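Local coordinates for MNMC2 (Aquifex aeolicus, PDB 3VYW), which probably methylates the modified wobble uridine of tRNA, with S-adenosylmethionine as donor, and works without the oxidase domain usually fused to such enzymes, at residues V113-K116 with H117-V121; L89-A92 with K93-V97; P146-E149 with I150-L154; A74-E77 with S78-F82; K233-T237 with L238-V242. All blocks are in the same frame, centred on the assembly; numbering follows the deposited sequence.

Contact 1 (V113-K116 with H117-V121); sequences VALK and HLWEV
Trp119 lies alongside Leu115, one helical turn back on helix 109-121. With CG anti to the carbonyl carbon (chi1 -72°), Trp119 folds back along the helix: CB and CE3 pass Leu115 O, CE3 at 3.6 Å. Further out, CZ3 comes to 4.2 Å from both CB and CD2 of Leu115, and CH2 lies 4.0 Å from CD2. That methyl stands over one face of the six-membered ring, a CH-pi contact. Tryptophan suits the place, giving Leu115 a broad apolar face while NE1 donates to Leu125 O; Arg165 adds a cation-pi contact. Cut back to alanine, Trp119 would probably leave Leu115 CD2 without the ring covering it on this side and Leu125 O without this donor. The edge of His117 brings CD2 to 3.0 Å from Val113 O, while NE2 bonds Tyr147 OH. Lys116 NZ makes a long salt bridge to Glu120 OE2 and a hydrogen bond to Pro146 O. The chemistry implies an amphipathic helix whose polar tips clasp neighbouring loops and whose ion pair remains loose.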
loop_
_atom_site.group_PDB
_atom_site.type_symbol
_atom_site.label_atom_id
_atom_site.label_comp_id
_atom_site.label_asym_id
_atom_site.label_seq_id
_atom_site.Cartn_x
_atom_site.Cartn_y
_atom_site.Cartn_z
ATOM N N VAL A 113 12.951 -0.890 -9.750
ATOM C CA VAL A 113 12.571 -0.174 -10.926
ATOM C C VAL A 113 12.863 1.297 -10.797
ATOM O O VAL A 113 13.319 1.900 -11.708
ATOM C CB VAL A 113 11.118 -0.450 -11.286
ATOM C CG1 VAL A 113 10.621 0.516 -12.315
ATOM C CG2 VAL A 113 11.000 -1.852 -11.794
ATOM N N ALA A 114 12.611 1.861 -9.647
ATOM C CA ALA A 114 12.918 3.233 -9.436
ATOM C C ALA A 114 14.389 3.528 -9.532
ATOM O O ALA A 114 14.780 4.466 -10.157
ATOM C CB ALA A 114 12.400 3.652 -8.086
ATOM N N LEU A 115 15.205 2.727 -8.893
ATOM C CA LEU A 115 16.624 2.951 -8.873
ATOM C C LEU A 115 17.236 2.865 -10.234
ATOM O O LEU A 115 18.144 3.559 -10.522
ATOM C CB LEU A 115 17.327 2.024 -7.916
ATOM C CG LEU A 115 17.133 2.191 -6.436
ATOM C CD1 LEU A 115 17.802 1.043 -5.740
ATOM C CD2 LEU A 115 17.678 3.485 -5.928
ATOM N N LYS A 116 16.756 2.000 -11.083
ATOM C CA LYS A 116 17.285 1.996 -12.415
ATOM C C LYS A 116 17.037 3.286 -13.166
ATOM O O LYS A 116 17.909 3.814 -13.789
ATOM C CB LYS A 116 16.694 0.848 -13.194
ATOM C CG LYS A 116 17.533 0.458 -14.378
ATOM C CD LYS A 116 16.682 0.036 -15.541
ATOM C CE LYS A 116 17.498 -0.004 -16.800
ATOM N NZ LYS A 116 18.679 -0.874 -16.665
ATOM N N HIS A 117 15.823 3.770 -13.136
ATOM C CA HIS A 117 15.508 5.043 -13.682
ATOM C C HIS A 117 16.114 6.188 -12.989
ATOM O O HIS A 117 16.553 7.110 -13.613
ATOM C CB HIS A 117 14.023 5.190 -13.791
ATOM C CG HIS A 117 13.425 4.178 -14.679
ATOM N ND1 HIS A 117 13.000 4.458 -15.880
ATOM C CD2 HIS A 117 13.286 2.832 -14.524
ATOM C CE1 HIS A 117 12.569 3.357 -16.457
ATOM N NE2 HIS A 117 12.747 2.365 -15.620
ATOM N N LEU A 118 16.152 6.181 -11.686
ATOM C CA LEU A 118 16.686 7.331 -11.037
ATOM C C LEU A 118 18.117 7.511 -11.426
ATOM O O LEU A 118 18.548 8.598 -11.676
ATOM C CB LEU A 118 16.656 7.140 -9.548
ATOM C CG LEU A 118 15.335 7.371 -8.891
ATOM C CD1 LEU A 118 15.446 6.938 -7.457
ATOM C CD2 LEU A 118 15.047 8.838 -8.965
ATOM N N TRP A 119 18.873 6.438 -11.394
ATOM C CA TRP A 119 20.232 6.476 -11.823
ATOM C C TRP A 119 20.469 6.726 -13.278
ATOM O O TRP A 119 21.453 7.307 -13.638
ATOM C CB TRP A 119 21.043 5.345 -11.242
ATOM C CG TRP A 119 21.284 5.554 -9.789
ATOM C CD1 TRP A 119 21.434 6.737 -9.136
ATOM C CD2 TRP A 119 21.365 4.555 -8.762
ATOM N NE1 TRP A 119 21.614 6.539 -7.823
ATOM C CE2 TRP A 119 21.585 5.256 -7.540
ATOM C CE3 TRP A 119 21.295 3.194 -8.739
ATOM C CZ2 TRP A 119 21.722 4.608 -6.354
ATOM C CZ3 TRP A 119 21.431 2.554 -7.538
ATOM C CH2 TRP A 119 21.637 3.246 -6.376
ATOM N N GLU A 120 19.600 6.295 -14.150
ATOM C CA GLU A 120 19.806 6.628 -15.528
ATOM C C GLU A 120 19.725 8.116 -15.674
ATOM O O GLU A 120 20.491 8.705 -16.381
ATOM C CB GLU A 120 18.774 5.944 -16.408
ATOM C CG GLU A 120 18.793 4.447 -16.240
ATOM C CD GLU A 120 18.140 3.687 -17.364
ATOM O OE1 GLU A 120 16.943 3.857 -17.602
ATOM O OE2 GLU A 120 18.822 2.880 -17.983
ATOM N N VAL A 121 18.759 8.727 -15.028
ATOM C CA VAL A 121 18.590 10.143 -15.122
ATOM C C VAL A 121 19.719 10.947 -14.532
ATOM O O VAL A 121 20.182 11.872 -15.145
ATOM C CB VAL A 121 17.290 10.554 -14.457
ATOM C CG1 VAL A 121 17.397 11.947 -13.900
ATOM C CG2 VAL A 121 16.159 10.433 -15.446
#

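Contact 2 (L89-A92 with K93-V97); sequences LEKA and KERKV
The aliphatic chain of Lys91 runs beside Arg95, both pointing the same way, and this is where the contact packs closely. Lys91 CD stands 3.6 Å above one face of the Arg95 guanidinium, toward its rim, with NH2 its nearest atom. Lys91 is extended beyond CG whereas Arg95 bends at chi2 (-115°), a turn that lays its flat group against the lysine methylenes. A lysine suits the place because its long stem offers carbon to that face before the charge begins. The ammonium then comes close to a like charge, Lys91 NZ to Arg95 NH2 4.0 Å, which is probably tolerated because NZ donates to Lys219 O and NH1 forms a salt bridge with Asp188. The last turn of helix 88-94 unwinds here into strand 97-103, a central parallel strand of the Rossmann-like methyltransferase sheet. Ala92, small and buried, lets this turn approach Leu118 and Val121 of helix 109-121. The solvent side is looser, held by one ammonium bond and one weak backbone bond. Lys93, its chi1 nearly eclipsed at -9°, runs back along the helix and bends at chi4, so that NZ donates to Leu89 O at 3.2 Å, from above the carbonyl plane. Its backbone N makes the weak bond, 3.5 Å to Glu90 O. Glu90 and Glu94, both exposed, add little: the Glu90 carboxylate has a weak, long ion pair with Arg87.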
loop_
_atom_site.group_PDB
_atom_site.type_symbol
_atom_site.label_atom_id
_atom_site.label_comp_id
_atom_site.label_asym_id
_atom_site.label_seq_id
_atom_site.Cartn_x
_atom_site.Cartn_y
_atom_site.Cartn_z
ATOM N N LEU A 89 11.638 11.052 -10.837
ATOM C CA LEU A 89 12.513 11.076 -11.972
ATOM C C LEU A 89 12.743 12.460 -12.511
ATOM O O LEU A 89 13.810 12.767 -12.955
ATOM C CB LEU A 89 11.998 10.166 -13.069
ATOM C CG LEU A 89 11.806 8.692 -12.766
ATOM C CD1 LEU A 89 11.575 7.897 -14.024
ATOM C CD2 LEU A 89 12.960 8.127 -11.982
ATOM N N GLU A 90 11.708 13.271 -12.523
ATOM C CA GLU A 90 11.848 14.660 -12.838
ATOM C C GLU A 90 12.689 15.354 -11.799
ATOM O O GLU A 90 13.572 16.101 -12.106
ATOM C CB GLU A 90 10.496 15.321 -12.801
ATOM C CG GLU A 90 9.591 15.024 -13.963
ATOM C CD GLU A 90 8.182 15.494 -13.699
ATOM O OE1 GLU A 90 7.999 16.440 -12.917
ATOM O OE2 GLU A 90 7.251 14.910 -14.257
ATOM N N LYS A 91 12.400 15.111 -10.549
ATOM C CA LYS A 91 13.082 15.810 -9.498
ATOM C C LYS A 91 14.541 15.499 -9.477
ATOM O O LYS A 91 15.326 16.255 -8.965
ATOM C CB LYS A 91 12.461 15.493 -8.163
ATOM C CG LYS A 91 11.077 16.045 -8.029
ATOM C CD LYS A 91 10.604 15.874 -6.620
ATOM C CE LYS A 91 9.128 16.139 -6.514
ATOM N NZ LYS A 91 8.737 16.305 -5.103
ATOM N N ALA A 92 14.880 14.349 -10.008
ATOM C CA ALA A 92 16.205 13.815 -9.918
ATOM C C ALA A 92 17.238 14.625 -10.629
ATOM O O ALA A 92 18.353 14.736 -10.166
ATOM C CB ALA A 92 16.229 12.389 -10.396
ATOM N N LYS A 93 16.893 15.167 -11.779
ATOM C CA LYS A 93 17.900 15.857 -12.557
ATOM C C LYS A 93 18.456 17.052 -11.817
ATOM O O LYS A 93 19.644 17.290 -11.834
ATOM C CB LYS A 93 17.337 16.312 -13.886
ATOM C CG LYS A 93 15.963 15.774 -14.204
ATOM C CD LYS A 93 15.571 16.219 -15.601
ATOM C CE LYS A 93 14.204 15.704 -15.986
ATOM N NZ LYS A 93 14.020 14.242 -15.742
ATOM N N GLU A 94 17.576 17.821 -11.210
ATOM C CA GLU A 94 17.970 18.891 -10.330
ATOM C C GLU A 94 18.616 18.468 -9.032
ATOM O O GLU A 94 19.513 19.098 -8.546
ATOM C CB GLU A 94 16.765 19.743 -10.007
ATOM C CG GLU A 94 16.681 21.045 -10.779
ATOM C CD GLU A 94 15.323 21.229 -11.435
ATOM O OE1 GLU A 94 14.767 22.356 -11.369
ATOM O OE2 GLU A 94 14.821 20.221 -12.006
ATOM N N ARG A 95 18.074 17.455 -8.410
ATOM C CA ARG A 95 18.398 17.155 -7.033
ATOM C C ARG A 95 19.642 16.368 -6.777
ATOM O O ARG A 95 20.179 15.770 -7.651
ATOM C CB ARG A 95 17.237 16.444 -6.388
ATOM C CG ARG A 95 15.944 17.157 -6.604
ATOM C CD ARG A 95 15.463 17.603 -5.265
ATOM N NE ARG A 95 14.135 18.157 -5.343
ATOM C CZ ARG A 95 13.207 17.931 -4.438
ATOM N NH1 ARG A 95 13.484 17.152 -3.412
ATOM N NH2 ARG A 95 12.019 18.490 -4.556
ATOM N N LYS A 96 20.066 16.359 -5.533
ATOM C CA LYS A 96 21.170 15.538 -5.107
ATOM C C LYS A 96 20.778 14.464 -4.121
ATOM O O LYS A 96 21.588 13.654 -3.732
ATOM C CB LYS A 96 22.253 16.418 -4.526
ATOM C CG LYS A 96 22.918 17.263 -5.579
ATOM C CD LYS A 96 24.281 17.740 -5.128
ATOM C CE LYS A 96 25.107 18.245 -6.295
ATOM N NZ LYS A 96 26.528 17.841 -6.154
ATOM N N VAL A 97 19.541 14.486 -3.674
ATOM C CA VAL A 97 19.046 13.415 -2.856
ATOM C C VAL A 97 17.590 13.203 -3.092
ATOM O O VAL A 97 16.861 14.137 -3.221
ATOM C CB VAL A 97 19.292 13.719 -1.398
ATOM C CG1 VAL A 97 18.902 12.540 -0.538
ATOM C CG2 VAL A 97 20.755 14.017 -1.226
#

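Contact 3 (P146-E149 with I150-L154); sequences PYRE and IHEFL
Tyr147 meets Ile150 and His151 at the start of helix 148-157. Its carbonyl O accepts His151 N at 3.1 Å, and Ile150 CG2 lies near the plane of the tyrosine ring, at its edge, 4.1 Å from Tyr147 CB. That methyl is squeezed: with CG1 anti to the backbone N (chi1 -161°), CG2 falls between N and the carbonyl carbon and comes within 3.0 Å of Tyr147 O. Next, Arg148 runs alongside Glu152 four residues on, and Glu152 OE1 rests against the methylenes, 3.4 Å from Arg148 CG. The charges meet less well, since Arg148 NE is 4.1 Å from OE1, beyond a salt bridge, and the guanidinium and carboxylate planes stand 59° apart. Arg148 N is taken by Glu145 OE1 before the helix. Glu149 O then receives Phe153 N at 3.1 Å, while its side chain leads outward, where the helix dipole probably favours an acid. On the inner side His151 donates from NE2 to Leu107 O and sets its ring against Tyr109. Both partners bind S-adenosylmethionine, so His151 probably serves as a second-shell residue of the cofactor site in this Rossmann-like methyltransferase.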
loop_
_atom_site.group_PDB
_atom_site.type_symbol
_atom_site.label_atom_id
_atom_site.label_comp_id
_atom_site.label_asym_id
_atom_site.label_seq_id
_atom_site.Cartn_x
_atom_site.Cartn_y
_atom_site.Cartn_z
ATOM N N PRO A 146 15.506 -5.688 -18.618
ATOM C CA PRO A 146 16.733 -5.023 -18.186
ATOM C C PRO A 146 16.883 -4.567 -16.738
ATOM O O PRO A 146 17.708 -3.755 -16.438
ATOM C CB PRO A 146 16.719 -3.789 -19.039
ATOM C CG PRO A 146 15.302 -3.466 -19.114
ATOM C CD PRO A 146 14.638 -4.768 -19.327
ATOM N N TYR A 147 16.072 -5.096 -15.868
ATOM C CA TYR A 147 16.053 -4.822 -14.460
ATOM C C TYR A 147 16.693 -5.845 -13.568
ATOM O O TYR A 147 16.651 -5.698 -12.396
ATOM C CB TYR A 147 14.625 -4.610 -14.006
ATOM C CG TYR A 147 13.960 -3.501 -14.700
ATOM C CD1 TYR A 147 13.251 -3.717 -15.846
ATOM C CD2 TYR A 147 14.028 -2.232 -14.219
ATOM C CE1 TYR A 147 12.628 -2.691 -16.501
ATOM C CE2 TYR A 147 13.409 -1.201 -14.872
ATOM C CZ TYR A 147 12.719 -1.449 -16.013
ATOM O OH TYR A 147 12.124 -0.445 -16.650
ATOM N N ARG A 148 17.254 -6.894 -14.117
ATOM C CA ARG A 148 17.872 -7.919 -13.307
ATOM C C ARG A 148 19.082 -7.539 -12.515
ATOM O O ARG A 148 19.257 -8.006 -11.445
ATOM C CB ARG A 148 18.256 -9.103 -14.133
ATOM C CG ARG A 148 19.481 -9.741 -13.560
ATOM C CD ARG A 148 19.849 -10.998 -14.281
ATOM N NE ARG A 148 18.659 -11.787 -14.460
ATOM C CZ ARG A 148 18.324 -12.396 -15.583
ATOM N NH1 ARG A 148 19.114 -12.331 -16.641
ATOM N NH2 ARG A 148 17.196 -13.076 -15.641
ATOM N N GLU A 149 19.952 -6.739 -13.083
ATOM C CA GLU A 149 21.168 -6.327 -12.420
ATOM C C GLU A 149 20.913 -5.483 -11.217
ATOM O O GLU A 149 21.543 -5.615 -10.192
ATOM C CB GLU A 149 21.969 -5.483 -13.362
ATOM C CG GLU A 149 23.339 -5.998 -13.619
ATOM C CD GLU A 149 23.336 -7.152 -14.577
ATOM O OE1 GLU A 149 23.599 -6.942 -15.770
ATOM O OE2 GLU A 149 23.084 -8.277 -14.135
ATOM N N ILE A 150 20.019 -4.543 -11.412
ATOM C CA ILE A 150 19.571 -3.622 -10.405
ATOM C C ILE A 150 18.803 -4.293 -9.299
ATOM O O ILE A 150 18.908 -3.916 -8.176
ATOM C CB ILE A 150 18.758 -2.515 -11.050
ATOM C CG1 ILE A 150 18.666 -1.332 -10.134
ATOM C CG2 ILE A 150 17.379 -2.991 -11.375
ATOM C CD1 ILE A 150 19.967 -0.990 -9.487
ATOM N N HIS A 151 17.984 -5.262 -9.637
ATOM C CA HIS A 151 17.282 -5.986 -8.630
ATOM C C HIS A 151 18.139 -6.799 -7.708
ATOM O O HIS A 151 17.927 -6.817 -6.516
ATOM C CB HIS A 151 16.229 -6.843 -9.274
ATOM C CG HIS A 151 15.196 -7.324 -8.322
ATOM N ND1 HIS A 151 14.608 -8.491 -8.440
ATOM C CD2 HIS A 151 14.678 -6.747 -7.204
ATOM C CE1 HIS A 151 13.754 -8.648 -7.462
ATOM N NE2 HIS A 151 13.801 -7.582 -6.705
ATOM N N GLU A 152 19.100 -7.504 -8.267
ATOM C CA GLU A 152 20.047 -8.283 -7.518
ATOM C C GLU A 152 20.892 -7.407 -6.662
ATOM O O GLU A 152 21.243 -7.755 -5.584
ATOM C CB GLU A 152 20.897 -9.147 -8.428
ATOM C CG GLU A 152 20.135 -10.324 -8.992
ATOM C CD GLU A 152 20.986 -11.260 -9.787
ATOM O OE1 GLU A 152 20.613 -11.604 -10.917
ATOM O OE2 GLU A 152 22.017 -11.666 -9.258
ATOM N N PHE A 153 21.210 -6.245 -7.163
ATOM C CA PHE A 153 21.962 -5.287 -6.419
ATOM C C PHE A 153 21.246 -4.823 -5.179
ATOM O O PHE A 153 21.845 -4.690 -4.158
ATOM C CB PHE A 153 22.279 -4.143 -7.353
ATOM C CG PHE A 153 22.775 -2.908 -6.698
ATOM C CD1 PHE A 153 24.086 -2.599 -6.742
ATOM C CD2 PHE A 153 21.920 -2.020 -6.125
ATOM C CE1 PHE A 153 24.547 -1.451 -6.184
ATOM C CE2 PHE A 153 22.370 -0.881 -5.554
ATOM C CZ PHE A 153 23.685 -0.588 -5.594
ATOM N N LEU A 154 19.960 -4.551 -5.280
ATOM C CA LEU A 154 19.152 -4.207 -4.142
ATOM C C LEU A 154 19.014 -5.322 -3.151
ATOM O O LEU A 154 19.045 -5.120 -1.990
ATOM C CB LEU A 154 17.779 -3.767 -4.590
ATOM C CG LEU A 154 16.781 -3.414 -3.508
ATOM C CD1 LEU A 154 17.195 -2.148 -2.832
ATOM C CD2 LEU A 154 15.427 -3.228 -4.109
#

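Contact 4 (A74-E77 with S78-F82); sequences AIRE and SLYKF
Glu77 crosses Lys81 at about a right angle but lies alongside Phe82, its carboxylate only 19° from the plane of the ring. With the Lys81 chain only stems meet, CG to CG at 4.1 Å; Glu77 OE2 lies 4.2 Å from Phe82 CE1. An extended chain with CG anti to the backbone N (chi1 167°) carries the carboxylate to Ser69 N, which OE1 accepts, while Lys81 NZ turns to Arg252 O. On the outer surface Tyr80 sends CE1 over the centre of the Arg76 guanidinium, 4.2 Å above it. Ser78 is inward and small, and its OG donates to Ala74 O at 2.9 Å; its own N reaches the same oxygen at 3.1 Å from the opposite face of the carbonyl plane. OG also has a weak bond to Asn110, a residue that binds S-adenosylmethionine. The bond to Ala74 O gives the buried hydroxyl a partner in its own helix and probably fixes its rotation, whereas the buried acid and lysine find theirs in other parts of the chain.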
loop_
_atom_site.group_PDB
_atom_site.type_symbol
_atom_site.label_atom_id
_atom_site.label_comp_id
_atom_site.label_asym_id
_atom_site.label_seq_id
_atom_site.Cartn_x
_atom_site.Cartn_y
_atom_site.Cartn_z
ATOM N N ALA A 74 4.289 -6.866 -13.641
ATOM C CA ALA A 74 4.893 -6.270 -12.466
ATOM C C ALA A 74 5.775 -5.033 -12.647
ATOM O O ALA A 74 5.727 -4.132 -11.863
ATOM C CB ALA A 74 5.631 -7.322 -11.689
ATOM N N ILE A 75 6.628 -5.039 -13.644
ATOM C CA ILE A 75 7.451 -3.898 -13.944
ATOM C C ILE A 75 6.609 -2.752 -14.385
ATOM O O ILE A 75 6.851 -1.634 -14.037
ATOM C CB ILE A 75 8.466 -4.204 -15.046
ATOM C CG1 ILE A 75 9.488 -5.199 -14.572
ATOM C CG2 ILE A 75 9.191 -2.957 -15.444
ATOM C CD1 ILE A 75 10.047 -6.017 -15.684
ATOM N N ARG A 76 5.618 -3.054 -15.189
ATOM C CA ARG A 76 4.714 -2.054 -15.686
ATOM C C ARG A 76 3.899 -1.405 -14.629
ATOM O O ARG A 76 3.677 -0.247 -14.688
ATOM C CB ARG A 76 3.850 -2.608 -16.786
ATOM C CG ARG A 76 4.631 -2.796 -18.049
ATOM C CD ARG A 76 3.799 -3.419 -19.123
ATOM N NE ARG A 76 2.956 -2.429 -19.744
ATOM C CZ ARG A 76 3.367 -1.619 -20.692
ATOM N NH1 ARG A 76 4.614 -1.669 -21.144
ATOM N NH2 ARG A 76 2.520 -0.751 -21.175
ATOM N N GLU A 77 3.444 -2.169 -13.666
ATOM C CA GLU A 77 2.815 -1.596 -12.511
ATOM C C GLU A 77 3.751 -0.739 -11.669
ATOM O O GLU A 77 3.390 0.295 -11.242
ATOM C CB GLU A 77 2.151 -2.667 -11.674
ATOM C CG GLU A 77 1.741 -2.207 -10.302
ATOM C CD GLU A 77 1.093 -3.286 -9.532
ATOM O OE1 GLU A 77 0.894 -4.328 -10.108
ATOM O OE2 GLU A 77 0.776 -3.118 -8.371
ATOM N N SER A 78 4.970 -1.152 -11.443
ATOM C CA SER A 78 5.845 -0.318 -10.674
ATOM C C SER A 78 6.078 1.002 -11.343
ATOM O O SER A 78 6.054 2.017 -10.735
ATOM C CB SER A 78 7.185 -1.011 -10.494
ATOM O OG SER A 78 7.019 -2.318 -10.083
ATOM N N LEU A 79 6.344 0.945 -12.625
ATOM C CA LEU A 79 6.601 2.108 -13.434
ATOM C C LEU A 79 5.459 3.074 -13.611
ATOM O O LEU A 79 5.642 4.257 -13.532
ATOM C CB LEU A 79 7.077 1.658 -14.795
ATOM C CG LEU A 79 7.827 2.688 -15.594
ATOM C CD1 LEU A 79 9.063 3.109 -14.861
ATOM C CD2 LEU A 79 8.193 2.109 -16.919
ATOM N N TYR A 80 4.294 2.549 -13.919
ATOM C CA TYR A 80 3.151 3.379 -14.158
ATOM C C TYR A 80 2.260 3.699 -12.998
ATOM O O TYR A 80 1.673 4.727 -12.988
ATOM C CB TYR A 80 2.399 2.889 -15.366
ATOM C CG TYR A 80 3.254 2.918 -16.580
ATOM C CD1 TYR A 80 3.566 1.781 -17.233
ATOM C CD2 TYR A 80 3.778 4.081 -17.044
ATOM C CE1 TYR A 80 4.359 1.793 -18.335
ATOM C CE2 TYR A 80 4.572 4.098 -18.148
ATOM C CZ TYR A 80 4.849 2.944 -18.784
ATOM O OH TYR A 80 5.632 2.916 -19.879
ATOM N N LYS A 81 2.129 2.808 -12.036
ATOM C CA LYS A 81 1.458 3.122 -10.778
ATOM C C LYS A 81 2.301 3.752 -9.683
ATOM O O LYS A 81 1.827 4.547 -8.928
ATOM C CB LYS A 81 0.730 1.923 -10.245
ATOM C CG LYS A 81 -0.141 1.286 -11.270
ATOM C CD LYS A 81 -1.159 2.271 -11.741
ATOM C CE LYS A 81 -2.497 1.630 -11.928
ATOM N NZ LYS A 81 -3.153 2.220 -13.095
ATOM N N PHE A 82 3.552 3.380 -9.589
ATOM C CA PHE A 82 4.419 4.055 -8.654
ATOM C C PHE A 82 5.649 4.884 -8.988
ATOM O O PHE A 82 5.858 5.881 -8.301
ATOM C CB PHE A 82 5.028 2.951 -7.807
ATOM C CG PHE A 82 4.034 2.176 -7.078
ATOM C CD1 PHE A 82 3.401 1.119 -7.657
ATOM C CD2 PHE A 82 3.712 2.523 -5.823
ATOM C CE1 PHE A 82 2.473 0.416 -6.969
ATOM C CE2 PHE A 82 2.781 1.825 -5.126
ATOM C CZ PHE A 82 2.161 0.776 -5.700
#

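Contact 5 (K233-T237 with L238-V242); sequences KSLLT and LGFKV
Leu235 wedges between Phe240 and Val242 where helix 229-237 turns over into strand 241-246. Its CD2 methyl is the chief bump, set 3.6 Å above one face of the Phe240 ring toward the rim, a CH-pi contact. Lower on the same chain, Leu235 CB meets Val242 CG2 at 3.9 Å. That valine methyl is also touched by Leu236 CD2, at 3.8 Å, the two side chains crossing at about a right angle, so CG2 fills the notch between the leucines. With a serine in its place, the loss of the Phe240 ring would probably open a gap over Leu235 CD2 and remove contacts with Ala257 and Leu259. Leu238, on the same side, packs against Leu206 and Leu209 of helix 206-213. The chain can double back because Gly239 takes a phi of 96°, where a CB would jam against the preceding carbonyl. Phe240 N bonds Leu235 O at 3.0 Å and Gly239 N bonds Leu236 O at 3.1 Å, the paired bonds of a Schellman motif, here closing a helix before an edge strand of the Rossmann-like sheet.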
loop_
_atom_site.group_PDB
_atom_site.type_symbol
_atom_site.label_atom_id
_atom_site.label_comp_id
_atom_site.label_asym_id
_atom_site.label_seq_id
_atom_site.Cartn_x
_atom_site.Cartn_y
_atom_site.Cartn_z
ATOM N N LYS A 233 -10.967 8.962 0.650
ATOM C CA LYS A 233 -11.657 9.766 1.595
ATOM C C LYS A 233 -10.786 10.080 2.774
ATOM O O LYS A 233 -10.855 11.118 3.296
ATOM C CB LYS A 233 -12.978 9.123 1.979
ATOM C CG LYS A 233 -13.709 9.745 3.137
ATOM C CD LYS A 233 -14.869 10.585 2.679
ATOM C CE LYS A 233 -15.767 10.950 3.824
ATOM N NZ LYS A 233 -17.012 10.180 3.803
ATOM N N SER A 234 -9.990 9.142 3.207
ATOM C CA SER A 234 -9.025 9.348 4.261
ATOM C C SER A 234 -7.920 10.343 3.897
ATOM O O SER A 234 -7.524 11.133 4.682
ATOM C CB SER A 234 -8.415 8.018 4.654
ATOM O OG SER A 234 -9.203 7.344 5.552
ATOM N N LEU A 235 -7.429 10.270 2.687
ATOM C CA LEU A 235 -6.424 11.173 2.238
ATOM C C LEU A 235 -6.929 12.590 2.202
ATOM O O LEU A 235 -6.232 13.481 2.541
ATOM C CB LEU A 235 -5.886 10.744 0.896
ATOM C CG LEU A 235 -4.980 9.541 0.847
ATOM C CD1 LEU A 235 -4.998 8.939 -0.511
ATOM C CD2 LEU A 235 -3.570 9.893 1.190
ATOM N N LEU A 236 -8.162 12.766 1.777
ATOM C CA LEU A 236 -8.820 14.044 1.749
ATOM C C LEU A 236 -8.992 14.592 3.118
ATOM O O LEU A 236 -8.828 15.737 3.322
ATOM C CB LEU A 236 -10.172 13.938 1.082
ATOM C CG LEU A 236 -10.196 13.856 -0.424
ATOM C CD1 LEU A 236 -11.545 13.415 -0.910
ATOM C CD2 LEU A 236 -9.793 15.155 -1.060
ATOM N N THR A 237 -9.310 13.736 4.051
ATOM C CA THR A 237 -9.460 14.108 5.424
ATOM C C THR A 237 -8.171 14.640 6.007
ATOM O O THR A 237 -8.185 15.503 6.830
ATOM C CB THR A 237 -9.962 12.923 6.232
ATOM O OG1 THR A 237 -11.202 12.522 5.719
ATOM C CG2 THR A 237 -10.136 13.273 7.644
ATOM N N LEU A 238 -7.059 14.097 5.564
ATOM C CA LEU A 238 -5.751 14.451 6.059
ATOM C C LEU A 238 -5.171 15.632 5.330
ATOM O O LEU A 238 -4.158 16.137 5.685
ATOM C CB LEU A 238 -4.825 13.266 5.963
ATOM C CG LEU A 238 -5.108 12.120 6.909
ATOM C CD1 LEU A 238 -4.226 10.949 6.618
ATOM C CD2 LEU A 238 -4.917 12.545 8.333
ATOM N N GLY A 239 -5.880 16.116 4.349
ATOM C CA GLY A 239 -5.464 17.273 3.619
ATOM C C GLY A 239 -4.734 17.112 2.335
ATOM O O GLY A 239 -4.299 18.059 1.795
ATOM N N PHE A 240 -4.617 15.907 1.844
ATOM C CA PHE A 240 -4.023 15.674 0.558
ATOM C C PHE A 240 -4.933 16.089 -0.553
ATOM O O PHE A 240 -6.105 16.121 -0.397
ATOM C CB PHE A 240 -3.696 14.210 0.385
ATOM C CG PHE A 240 -2.610 13.729 1.255
ATOM C CD1 PHE A 240 -2.891 13.212 2.463
ATOM C CD2 PHE A 240 -1.316 13.762 0.846
ATOM C CE1 PHE A 240 -1.906 12.759 3.266
ATOM C CE2 PHE A 240 -0.317 13.319 1.648
ATOM C CZ PHE A 240 -0.616 12.808 2.861
ATOM N N LYS A 241 -4.343 16.404 -1.683
ATOM C CA LYS A 241 -5.037 16.606 -2.914
ATOM C C LYS A 241 -4.997 15.248 -3.516
ATOM O O LYS A 241 -3.999 14.623 -3.513
ATOM C CB LYS A 241 -4.267 17.558 -3.804
ATOM C CG LYS A 241 -4.179 18.984 -3.312
ATOM C CD LYS A 241 -2.979 19.680 -3.927
ATOM C CE LYS A 241 -3.273 21.132 -4.185
ATOM N NZ LYS A 241 -2.712 21.648 -5.456
ATOM N N VAL A 242 -6.109 14.771 -4.003
ATOM C CA VAL A 242 -6.194 13.421 -4.459
ATOM C C VAL A 242 -6.531 13.359 -5.920
ATOM O O VAL A 242 -7.437 13.974 -6.364
ATOM C CB VAL A 242 -7.229 12.663 -3.639
ATOM C CG1 VAL A 242 -7.212 11.204 -3.967
ATOM C CG2 VAL A 242 -6.995 12.888 -2.179
#

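How the contacts relate
Contact 1 touches three of the others, all on the same flank of the chain. His117 CB packs 3.6 Å from Leu89 CD2 of contact 2, Val113 CG1 lies 4.0 Å from Leu79 CD1 of contact 4, and Lys116 CD is 3.6 Å from Tyr147 CE2 of contact 3. Contacts 3 and 4 meet through Tyr147 CE1 and Ile75 CG2, at 3.6 Å. Among these contacts the approach to S-adenosylmethionine is graded: the Ser78 side chain about 5 Å from it, His151 about 7 Å, Val113 about 8 Å. Contact 2 is farther out, Leu89 about 11 Å from the Asn110 side chain. Contact 5 stands apart, its centre about 29 Å from that of contact 1 and about 35 Å from that of contact 3.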